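Putative transcriptional regulator (MarR/EmrR family) (Acinetobacter sp. ADP1, PDB 3NRV) probably binds DNA as a transcriptional regulator of the MarR family, forming a dimer of winged-helix subunits. Local coordinates at residues T41-I46 with E106-A111; C55-I60 with R94-N99; T30-K35 with D113-R118. All blocks are in the same frame, centred on the assembly; numbering follows the deposited sequence.

Interaction 1. Residues T41-I46 with E106-A111; sequences TEWRII and ELYEVA
The phenolic OH of Y108, whose ring lies against W43, takes part in two weak hydrogen bonds with the backbone nitrogens of K6 and I7 of the second subunit. The rest of the contact is apolar: the body of the tyrosine belongs to its own chain while the one polar atom of its side chain reaches the second subunit. Helices 40-51 and 102-122 run here at 105° to each other, with the axes of the two short segments 10.8 Å apart. That spacing is bridged by large side chains. W43 reaches across with the benzene half of its indole, which its first torsion (chi1 166°, CG anti to the backbone N) directs at the facing helix. W43 CH2 comes within 3.6 Å of Y108 CD1. The two ring planes are only 10° from parallel, but they are slid so far apart, 5.7 Å between the centroids of the six-membered rings, that they hardly overlap, W43 CH2 and CZ3 coming obliquely to Y108 CD1. Beside this pair, W43 CZ3 rests 3.5 Å from the CB of A111, where a bare methyl lets the broad indole approach the backbone of helix 102-122. One turn away, I46 uses its two branches separately: CD1 meets L107 CD2 at 3.6 Å, the two side chains crossing at about a right angle, whereas CG2 sits at the edge of the Y108 ring, 4.0 Å from Y108 CB. Y32 stacks on W43 and F36 packs on L107 and A111, so helix 13-36 closes round the same cluster. Because the five touching residues are buried and meet through carbon, dispersion and the exclusion of water probably account for most of the hold of helix 40-51 on helix 102-122 at this point.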
loop_
_atom_site.group_PDB
_atom_site.type_symbol
_atom_site.label_atom_id
_atom_site.label_comp_id
_atom_site.label_asym_id
_atom_site.label_seq_id
_atom_site.Cartn_x
_atom_site.Cartn_y
_atom_site.Cartn_z
ATOM N N THR C 41 6.611 -2.356 -4.845
ATOM C CA THR C 41 6.656 -3.360 -3.785
ATOM C C THR C 41 8.074 -3.887 -3.558
ATOM O O THR C 41 8.501 -4.093 -2.419
ATOM C CB THR C 41 5.649 -4.491 -4.034
ATOM O OG1 THR C 41 4.325 -3.935 -3.997
ATOM C CG2 THR C 41 5.785 -5.573 -2.960
ATOM N N GLU C 42 8.818 -4.081 -4.639
ATOM C CA GLU C 42 10.249 -4.372 -4.506
ATOM C C GLU C 42 10.963 -3.305 -3.676
ATOM O O GLU C 42 11.734 -3.632 -2.758
ATOM C CB GLU C 42 10.890 -4.520 -5.895
ATOM C CG GLU C 42 10.436 -5.827 -6.549
ATOM C CD GLU C 42 10.892 -5.991 -7.986
ATOM O OE1 GLU C 42 10.878 -5.014 -8.748
ATOM O OE2 GLU C 42 11.256 -7.118 -8.353
ATOM N N TRP C 43 10.723 -2.039 -4.010
ATOM C CA TRP C 43 11.315 -0.918 -3.262
ATOM C C TRP C 43 10.925 -0.945 -1.768
ATOM O O TRP C 43 11.767 -0.764 -0.900
ATOM C CB TRP C 43 10.950 0.455 -3.885
ATOM C CG TRP C 43 11.276 1.542 -2.930
ATOM C CD1 TRP C 43 10.405 2.329 -2.229
ATOM C CD2 TRP C 43 12.589 1.885 -2.468
ATOM N NE1 TRP C 43 11.106 3.167 -1.382
ATOM C CE2 TRP C 43 12.438 2.911 -1.508
ATOM C CE3 TRP C 43 13.869 1.433 -2.789
ATOM C CZ2 TRP C 43 13.532 3.495 -0.876
ATOM C CZ3 TRP C 43 14.952 2.018 -2.154
ATOM C CH2 TRP C 43 14.773 3.035 -1.210
ATOM N N ARG C 44 9.647 -1.167 -1.468
ATOM C CA ARG C 44 9.213 -1.204 -0.071
ATOM C C ARG C 44 9.996 -2.255 0.721
ATOM O O ARG C 44 10.411 -2.035 1.859
ATOM C CB ARG C 44 7.692 -1.466 0.028
ATOM C CG ARG C 44 6.822 -0.347 -0.611
ATOM C CD ARG C 44 5.317 -0.662 -0.494
ATOM N NE ARG C 44 4.894 -0.629 0.913
ATOM C CZ ARG C 44 3.802 -1.225 1.401
ATOM N NH1 ARG C 44 3.016 -1.929 0.603
ATOM N NH2 ARG C 44 3.505 -1.118 2.699
ATOM N N ILE C 45 10.212 -3.407 0.108
ATOM C CA ILE C 45 10.927 -4.467 0.794
ATOM C C ILE C 45 12.423 -4.159 0.955
ATOM O O ILE C 45 12.991 -4.357 2.022
ATOM C CB ILE C 45 10.718 -5.806 0.084
ATOM C CG1 ILE C 45 9.279 -6.265 0.352
ATOM C CG2 ILE C 45 11.705 -6.828 0.603
ATOM C CD1 ILE C 45 8.834 -7.452 -0.485
ATOM N N ILE C 46 13.048 -3.679 -0.116
ATOM C CA ILE C 46 14.450 -3.271 -0.057
ATOM C C ILE C 46 14.654 -2.261 1.070
ATOM O O ILE C 46 15.613 -2.348 1.852
ATOM C CB ILE C 46 14.900 -2.707 -1.438
ATOM C CG1 ILE C 46 15.157 -3.878 -2.390
ATOM C CG2 ILE C 46 16.154 -1.852 -1.317
ATOM C CD1 ILE C 46 15.068 -3.487 -3.809
ATOM N N GLU C 106 23.610 -1.122 -2.789
ATOM C CA GLU C 106 23.922 -0.008 -3.713
ATOM C C GLU C 106 22.616 0.576 -4.248
ATOM O O GLU C 106 22.442 1.791 -4.310
ATOM C CB GLU C 106 24.752 -0.502 -4.891
ATOM C CG GLU C 106 26.170 -0.931 -4.546
ATOM C CD GLU C 106 26.796 -1.724 -5.684
ATOM O OE1 GLU C 106 26.055 -2.138 -6.585
ATOM O OE2 GLU C 106 28.017 -1.956 -5.677
ATOM N N LEU C 107 21.688 -0.304 -4.614
ATOM C CA LEU C 107 20.373 0.146 -5.073
ATOM C C LEU C 107 19.723 1.020 -3.998
ATOM O O LEU C 107 19.242 2.135 -4.272
ATOM C CB LEU C 107 19.488 -1.053 -5.421
ATOM C CG LEU C 107 18.042 -0.727 -5.823
ATOM C CD1 LEU C 107 18.018 0.288 -6.976
ATOM C CD2 LEU C 107 17.297 -1.992 -6.198
ATOM N N TYR C 108 19.750 0.545 -2.756
ATOM C CA TYR C 108 19.138 1.316 -1.684
ATOM C C TYR C 108 19.794 2.687 -1.563
ATOM O O TYR C 108 19.126 3.708 -1.390
ATOM C CB TYR C 108 19.210 0.578 -0.342
ATOM C CG TYR C 108 18.623 1.408 0.762
ATOM C CD1 TYR C 108 17.248 1.473 0.958
ATOM C CD2 TYR C 108 19.448 2.173 1.587
ATOM C CE1 TYR C 108 16.704 2.274 1.961
ATOM C CE2 TYR C 108 18.921 2.967 2.589
ATOM C CZ TYR C 108 17.556 3.012 2.777
ATOM O OH TYR C 108 17.059 3.803 3.783
ATOM N N GLU C 109 21.121 2.688 -1.640
ATOM C CA GLU C 109 21.910 3.903 -1.535
ATOM C C GLU C 109 21.439 4.909 -2.581
ATOM O O GLU C 109 21.149 6.049 -2.250
ATOM C CB GLU C 109 23.393 3.565 -1.737
ATOM C CG GLU C 109 24.350 4.756 -1.670
ATOM C CD GLU C 109 25.797 4.355 -1.993
ATOM O OE1 GLU C 109 26.072 3.141 -2.186
ATOM O OE2 GLU C 109 26.660 5.253 -2.058
ATOM N N VAL C 110 21.331 4.484 -3.837
ATOM C CA VAL C 110 20.906 5.414 -4.879
ATOM C C VAL C 110 19.397 5.715 -4.912
ATOM O O VAL C 110 19.005 6.834 -5.230
ATOM C CB VAL C 110 21.447 5.028 -6.301
ATOM C CG1 VAL C 110 22.982 4.946 -6.291
ATOM C CG2 VAL C 110 20.830 3.722 -6.806
ATOM N N ALA C 111 18.547 4.739 -4.602
ATOM C CA ALA C 111 17.098 4.963 -4.703
ATOM C C ALA C 111 16.526 5.676 -3.478
ATOM O O ALA C 111 15.447 6.268 -3.553
ATOM C CB ALA C 111 16.346 3.649 -4.941
#

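Interaction 2. Residues C55-I60 with R94-N99; sequences CSVQKI and RTYAIN. With SO4 (sulfate ion), chain N.
The backbone N of I98 donates to the carbonyl O of C55 (2.8 Å, N-H...O angle 165°), joining the turn that enters helix 57-64 to strand 97-100 of the wing. Just beyond, S56 is the N-cap of that helix: its OG, turned between its own N and carbonyl carbon (chi1 55°), accepts from K59 N at 3.0 Å. A small hydroxyl suits this place because it can fold back onto the helix end. The V57 N-H, also at that end, is met by the tip of Y96: V57 N donates to Y96 OH at 3.0 Å and 169°, while V57 CG2 flanks the same oxygen. Deeper in, I60 CD1 approaches I98 CG1 loosely, at 4.4 Å, with L49 of helix 40-51 and V71 and V75 of helix 68-80 adding to the apolar surroundings. A water accepts from C55 N (3.0 Å) and also bonds I98 O and sulfate O2. The sulfate, probably from the crystallisation liquor, receives R94 NH2 on O3 at 2.8 Å, near the guanidinium plane, though this arginine is poorly ordered; D54 N and H89 NE2 also bond to it. Two N-H groups at the helix start are thus taken up by side-chain oxygens, one from each segment; the Y96 bond, with I98 N to C55 O, ties the wing to the start of helix 57-64, and the sulfate suggests that the base of the wing can accept an anion.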
loop_
_atom_site.group_PDB
_atom_site.type_symbol
_atom_site.label_atom_id
_atom_site.label_comp_id
_atom_site.label_asym_id
_atom_site.label_seq_id
_atom_site.Cartn_x
_atom_site.Cartn_y
_atom_site.Cartn_z
ATOM N N CYS C 55 15.364 -9.945 9.222
ATOM C CA CYS C 55 14.125 -9.885 8.471
ATOM C C CYS C 55 13.750 -11.249 7.927
ATOM O O CYS C 55 14.285 -11.685 6.914
ATOM C CB CYS C 55 14.246 -8.877 7.331
ATOM S SG CYS C 55 14.255 -7.217 8.012
ATOM N N SER C 56 12.836 -11.919 8.616
ATOM C CA SER C 56 12.173 -13.084 8.051
ATOM C C SER C 56 11.044 -12.570 7.180
ATOM O O SER C 56 10.722 -11.382 7.215
ATOM C CB SER C 56 11.556 -13.910 9.179
ATOM O OG SER C 56 10.701 -13.068 9.936
ATOM N N VAL C 57 10.413 -13.462 6.424
ATOM C CA VAL C 57 9.221 -13.086 5.677
ATOM C C VAL C 57 8.150 -12.583 6.631
ATOM O O VAL C 57 7.450 -11.607 6.334
ATOM C CB VAL C 57 8.707 -14.266 4.822
ATOM C CG1 VAL C 57 7.340 -13.978 4.255
ATOM C CG2 VAL C 57 9.703 -14.561 3.711
ATOM N N GLN C 58 8.016 -13.240 7.788
ATOM C CA GLN C 58 7.057 -12.786 8.799
ATOM C C GLN C 58 7.302 -11.328 9.217
ATOM O O GLN C 58 6.385 -10.517 9.269
ATOM C CB GLN C 58 7.125 -13.661 10.057
ATOM C CG GLN C 58 6.127 -13.252 11.137
ATOM C CD GLN C 58 4.689 -13.480 10.714
ATOM O OE1 GLN C 58 3.919 -12.531 10.517
ATOM N NE2 GLN C 58 4.315 -14.743 10.565
ATOM N N LYS C 59 8.542 -11.010 9.555
ATOM C CA LYS C 59 8.850 -9.650 9.994
ATOM C C LYS C 59 8.584 -8.603 8.895
ATOM O O LYS C 59 8.062 -7.520 9.176
ATOM C CB LYS C 59 10.289 -9.547 10.516
ATOM C CG LYS C 59 10.643 -8.145 11.002
ATOM C CD LYS C 59 11.999 -8.111 11.699
ATOM C CE LYS C 59 12.311 -6.719 12.232
ATOM N NZ LYS C 59 13.503 -6.753 13.144
ATOM N N ILE C 60 8.918 -8.931 7.646
ATOM C CA ILE C 60 8.683 -7.989 6.544
ATOM C C ILE C 60 7.173 -7.766 6.367
ATOM O O ILE C 60 6.704 -6.634 6.219
ATOM C CB ILE C 60 9.356 -8.473 5.225
ATOM C CG1 ILE C 60 10.879 -8.552 5.390
ATOM C CG2 ILE C 60 8.998 -7.570 4.047
ATOM C CD1 ILE C 60 11.543 -9.448 4.345
ATOM N N ARG C 94 19.353 -19.200 15.697
ATOM C CA ARG C 94 18.390 -18.245 15.169
ATOM C C ARG C 94 17.870 -18.699 13.799
ATOM O O ARG C 94 18.487 -19.518 13.123
ATOM C CB ARG C 94 19.052 -16.875 15.054
ATOM C CG ARG C 94 20.447 -16.959 14.484
ATOM C CD ARG C 94 21.123 -15.609 14.441
ATOM N NE ARG C 94 20.467 -14.705 13.502
ATOM C CZ ARG C 94 21.023 -13.597 13.020
ATOM N NH1 ARG C 94 22.261 -13.260 13.381
ATOM N NH2 ARG C 94 20.344 -12.834 12.171
ATOM N N THR C 95 16.734 -18.151 13.392
ATOM C CA THR C 95 16.157 -18.499 12.110
ATOM C C THR C 95 16.915 -17.898 10.918
ATOM O O THR C 95 17.856 -17.111 11.072
ATOM C CB THR C 95 14.688 -18.073 12.065
ATOM O OG1 THR C 95 14.584 -16.664 11.780
ATOM C CG2 THR C 95 14.060 -18.374 13.393
ATOM N N TYR C 96 16.501 -18.297 9.725
ATOM C CA TYR C 96 17.021 -17.715 8.506
ATOM C C TYR C 96 16.708 -16.212 8.520
ATOM O O TYR C 96 15.862 -15.744 9.287
ATOM C CB TYR C 96 16.346 -18.365 7.307
ATOM C CG TYR C 96 14.945 -17.852 7.070
ATOM C CD1 TYR C 96 14.697 -16.885 6.098
ATOM C CD2 TYR C 96 13.870 -18.313 7.829
ATOM C CE1 TYR C 96 13.415 -16.403 5.875
ATOM C CE2 TYR C 96 12.578 -17.830 7.609
ATOM C CZ TYR C 96 12.363 -16.867 6.623
ATOM O OH TYR C 96 11.097 -16.361 6.381
ATOM N N ALA C 97 17.385 -15.460 7.668
ATOM C CA ALA C 97 17.028 -14.059 7.477
ATOM C C ALA C 97 17.196 -13.691 6.006
ATOM O O ALA C 97 17.958 -14.337 5.288
ATOM C CB ALA C 97 17.902 -13.151 8.373
ATOM N N ILE C 98 16.477 -12.668 5.555
ATOM C CA ILE C 98 16.669 -12.154 4.198
ATOM C C ILE C 98 17.613 -10.948 4.301
ATOM O O ILE C 98 17.401 -10.068 5.144
ATOM C CB ILE C 98 15.335 -11.705 3.582
ATOM C CG1 ILE C 98 14.283 -12.836 3.641
ATOM C CG2 ILE C 98 15.538 -11.167 2.136
ATOM C CD1 ILE C 98 14.675 -14.068 2.813
ATOM N N ASN C 99 18.650 -10.909 3.468
ATOM C CA ASN C 99 19.583 -9.775 3.458
ATOM C C ASN C 99 19.762 -9.180 2.063
ATOM O O ASN C 99 19.729 -9.897 1.067
ATOM C CB ASN C 99 20.981 -10.193 3.928
ATOM C CG ASN C 99 21.005 -10.757 5.333
ATOM O OD1 ASN C 99 20.244 -10.354 6.209
ATOM N ND2 ASN C 99 21.913 -11.686 5.557
HETATM S S SO4 N . 20.543 -10.058 9.781
HETATM O O1 SO4 N . 20.721 -11.346 9.101
HETATM O O2 SO4 N . 19.192 -9.548 9.564
HETATM O O3 SO4 N . 20.799 -10.206 11.212
HETATM O O4 SO4 N . 21.498 -9.087 9.247
HETATM O O HOH W 1 17.505 -8.855 7.458
#

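Interaction 3. Residues T30-K35 with D113-R118; sequences TAYTQK and DFAIER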
loop_
_atom_site.group_PDB
_atom_site.type_symbol
_atom_site.label_atom_id
_atom_site.label_comp_id
_atom_site.label_asym_id
_atom_site.label_seq_id
_atom_site.Cartn_x
_atom_site.Cartn_y
_atom_site.Cartn_z
ATOM N N THR C 30 5.109 3.368 -11.287
ATOM C CA THR C 30 5.656 3.923 -12.520
ATOM C C THR C 30 7.009 4.561 -12.258
ATOM O O THR C 30 7.959 4.326 -12.995
ATOM C CB THR C 30 4.736 4.999 -13.118
ATOM O OG1 THR C 30 3.499 4.404 -13.494
ATOM C CG2 THR C 30 5.373 5.618 -14.368
ATOM N N ALA C 31 7.090 5.376 -11.211
ATOM C CA ALA C 31 8.303 6.148 -10.948
ATOM C C ALA C 31 9.511 5.248 -10.720
ATOM O O ALA C 31 10.545 5.412 -11.375
ATOM C CB ALA C 31 8.101 7.096 -9.770
ATOM N N TYR C 32 9.380 4.295 -9.797
ATOM C CA TYR C 32 10.484 3.385 -9.496
ATOM C C TYR C 32 10.825 2.503 -10.668
ATOM O O TYR C 32 11.997 2.200 -10.903
ATOM C CB TYR C 32 10.192 2.530 -8.246
ATOM C CG TYR C 32 10.367 3.347 -6.987
ATOM C CD1 TYR C 32 9.282 3.933 -6.358
ATOM C CD2 TYR C 32 11.632 3.569 -6.455
ATOM C CE1 TYR C 32 9.452 4.709 -5.206
ATOM C CE2 TYR C 32 11.813 4.344 -5.313
ATOM C CZ TYR C 32 10.729 4.912 -4.704
ATOM O OH TYR C 32 10.912 5.692 -3.587
ATOM N N THR C 33 9.810 2.078 -11.403
ATOM C CA THR C 33 10.074 1.214 -12.549
ATOM C C THR C 33 10.874 1.955 -13.615
ATOM O O THR C 33 11.835 1.422 -14.158
ATOM C CB THR C 33 8.792 0.633 -13.159
ATOM O OG1 THR C 33 8.240 -0.336 -12.257
ATOM C CG2 THR C 33 9.113 -0.071 -14.481
ATOM N N GLN C 34 10.489 3.196 -13.887
ATOM C CA GLN C 34 11.151 3.977 -14.933
ATOM C C GLN C 34 12.533 4.454 -14.517
ATOM O O GLN C 34 13.428 4.589 -15.351
ATOM C CB GLN C 34 10.282 5.172 -15.338
ATOM C CG GLN C 34 9.046 4.744 -16.127
ATOM C CD GLN C 34 8.255 5.915 -16.677
ATOM O OE1 GLN C 34 8.410 7.052 -16.227
ATOM N NE2 GLN C 34 7.390 5.639 -17.655
ATOM N N LYS C 35 12.709 4.716 -13.227
ATOM C CA LYS C 35 13.953 5.280 -12.757
ATOM C C LYS C 35 14.971 4.220 -12.343
ATOM O O LYS C 35 16.173 4.412 -12.525
ATOM C CB LYS C 35 13.689 6.242 -11.608
ATOM C CG LYS C 35 14.846 7.132 -11.273
ATOM C CD LYS C 35 14.352 8.413 -10.636
ATOM C CE LYS C 35 15.343 9.556 -10.829
ATOM N NZ LYS C 35 15.464 9.969 -12.263
ATOM N N ASP C 113 17.507 8.359 -2.060
ATOM C CA ASP C 113 17.424 9.800 -2.327
ATOM C C ASP C 113 16.119 10.179 -3.031
ATOM O O ASP C 113 15.500 11.198 -2.731
ATOM C CB ASP C 113 18.595 10.238 -3.191
ATOM C CG ASP C 113 19.924 9.877 -2.579
ATOM O OD1 ASP C 113 20.094 10.132 -1.372
ATOM O OD2 ASP C 113 20.789 9.336 -3.296
ATOM N N PHE C 114 15.723 9.340 -3.972
ATOM C CA PHE C 114 14.489 9.509 -4.711
ATOM C C PHE C 114 13.278 9.338 -3.782
ATOM O O PHE C 114 12.329 10.117 -3.849
ATOM C CB PHE C 114 14.489 8.495 -5.841
ATOM C CG PHE C 114 13.317 8.589 -6.778
ATOM C CD1 PHE C 114 13.166 9.674 -7.631
ATOM C CD2 PHE C 114 12.404 7.551 -6.857
ATOM C CE1 PHE C 114 12.098 9.732 -8.533
ATOM C CE2 PHE C 114 11.337 7.602 -7.764
ATOM C CZ PHE C 114 11.187 8.698 -8.599
ATOM N N ALA C 115 13.325 8.337 -2.902
ATOM C CA ALA C 115 12.267 8.123 -1.914
ATOM C C ALA C 115 12.123 9.350 -1.005
ATOM O O ALA C 115 11.014 9.787 -0.678
ATOM C CB ALA C 115 12.570 6.868 -1.073
ATOM N N ILE C 116 13.255 9.904 -0.603
ATOM C CA ILE C 116 13.263 11.057 0.284
ATOM C C ILE C 116 12.655 12.276 -0.400
ATOM O O ILE C 116 11.859 12.998 0.203
ATOM C CB ILE C 116 14.701 11.343 0.794
ATOM C CG1 ILE C 116 15.087 10.303 1.846
ATOM C CG2 ILE C 116 14.812 12.740 1.399
ATOM C CD1 ILE C 116 16.591 10.152 2.008
ATOM N N GLU C 117 13.000 12.481 -1.665
ATOM C CA GLU C 117 12.414 13.578 -2.427
ATOM C C GLU C 117 10.907 13.436 -2.631
ATOM O O GLU C 117 10.173 14.416 -2.523
ATOM C CB GLU C 117 13.158 13.804 -3.752
ATOM C CG GLU C 117 14.500 14.497 -3.540
ATOM C CD GLU C 117 14.402 15.674 -2.567
ATOM O OE1 GLU C 117 13.743 16.682 -2.910
ATOM O OE2 GLU C 117 14.984 15.593 -1.459
ATOM N N ARG C 118 10.437 12.219 -2.900
ATOM C CA ARG C 118 9.004 11.997 -3.065
ATOM C C ARG C 118 8.217 12.245 -1.772
ATOM O O ARG C 118 7.085 12.732 -1.811
ATOM C CB ARG C 118 8.728 10.594 -3.631
ATOM C CG ARG C 118 9.238 10.421 -5.089
ATOM C CD ARG C 118 8.988 9.020 -5.629
ATOM N NE ARG C 118 7.559 8.707 -5.711
ATOM C CZ ARG C 118 6.765 9.103 -6.707
ATOM N NH1 ARG C 118 7.259 9.840 -7.691
ATOM N NH2 ARG C 118 5.480 8.787 -6.712
#
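F114 projects from helix 102-122 into the side of helix 13-36, where A31, Y32 and K35 receive it; in the winged-helix MarR fold these two long helices belong to the region that forms the dimer. The segments run roughly antiparallel, at 150°. With CG anti to the backbone N (chi1 -176°), the F114 side chain leaves CB heading for the facing helix. From CG onward the ring is sandwiched: K35 CD lies over one face, a CH-pi contact 3.6 Å from the centroid, close to CD1 and CE1, and R118 CD of the same helix as F114 lies over the opposite face. A lysine suits this exposed position because its methylene chain can cover an aromatic ring while its ammonium continues outward. At the ring edge, CD2 is 3.6 Å from Y32 CE2 and CE2 stands over the tyrosine ring, giving a T-shaped pair with planes at 85°. At the tip, CZ meets the methyl of A31 at 3.7 Å, a residue small enough to admit the ring. R118 NH2 bonds to S28 OG, and the guanidinium lays one face on A31, whose CB is 3.5 Å from R118 NH1.

Overall arrangement
From the N terminus the chain passes 30-35 in helix 13-36, then 41-46 and 55-60, and meets the partners in reverse order: 94-99, 106-111 and 113-118. The three contacts therefore nest without crossing: interaction 2 closes the innermost loop, which contains helix 68-80 and strand 84-87 of the wing, interaction 1 encloses it, and interaction 3 encloses both. Interactions 1 and 3 share helix 102-122 and touch where W43 CZ2 lies 3.5 Å from A115 CB; both also reach the second subunit. Interaction 2, about 26 Å from interaction 3 between centres, joins interaction 1 through I45 and I60. Together they link wing, helix-turn-helix core and dimer-forming helices.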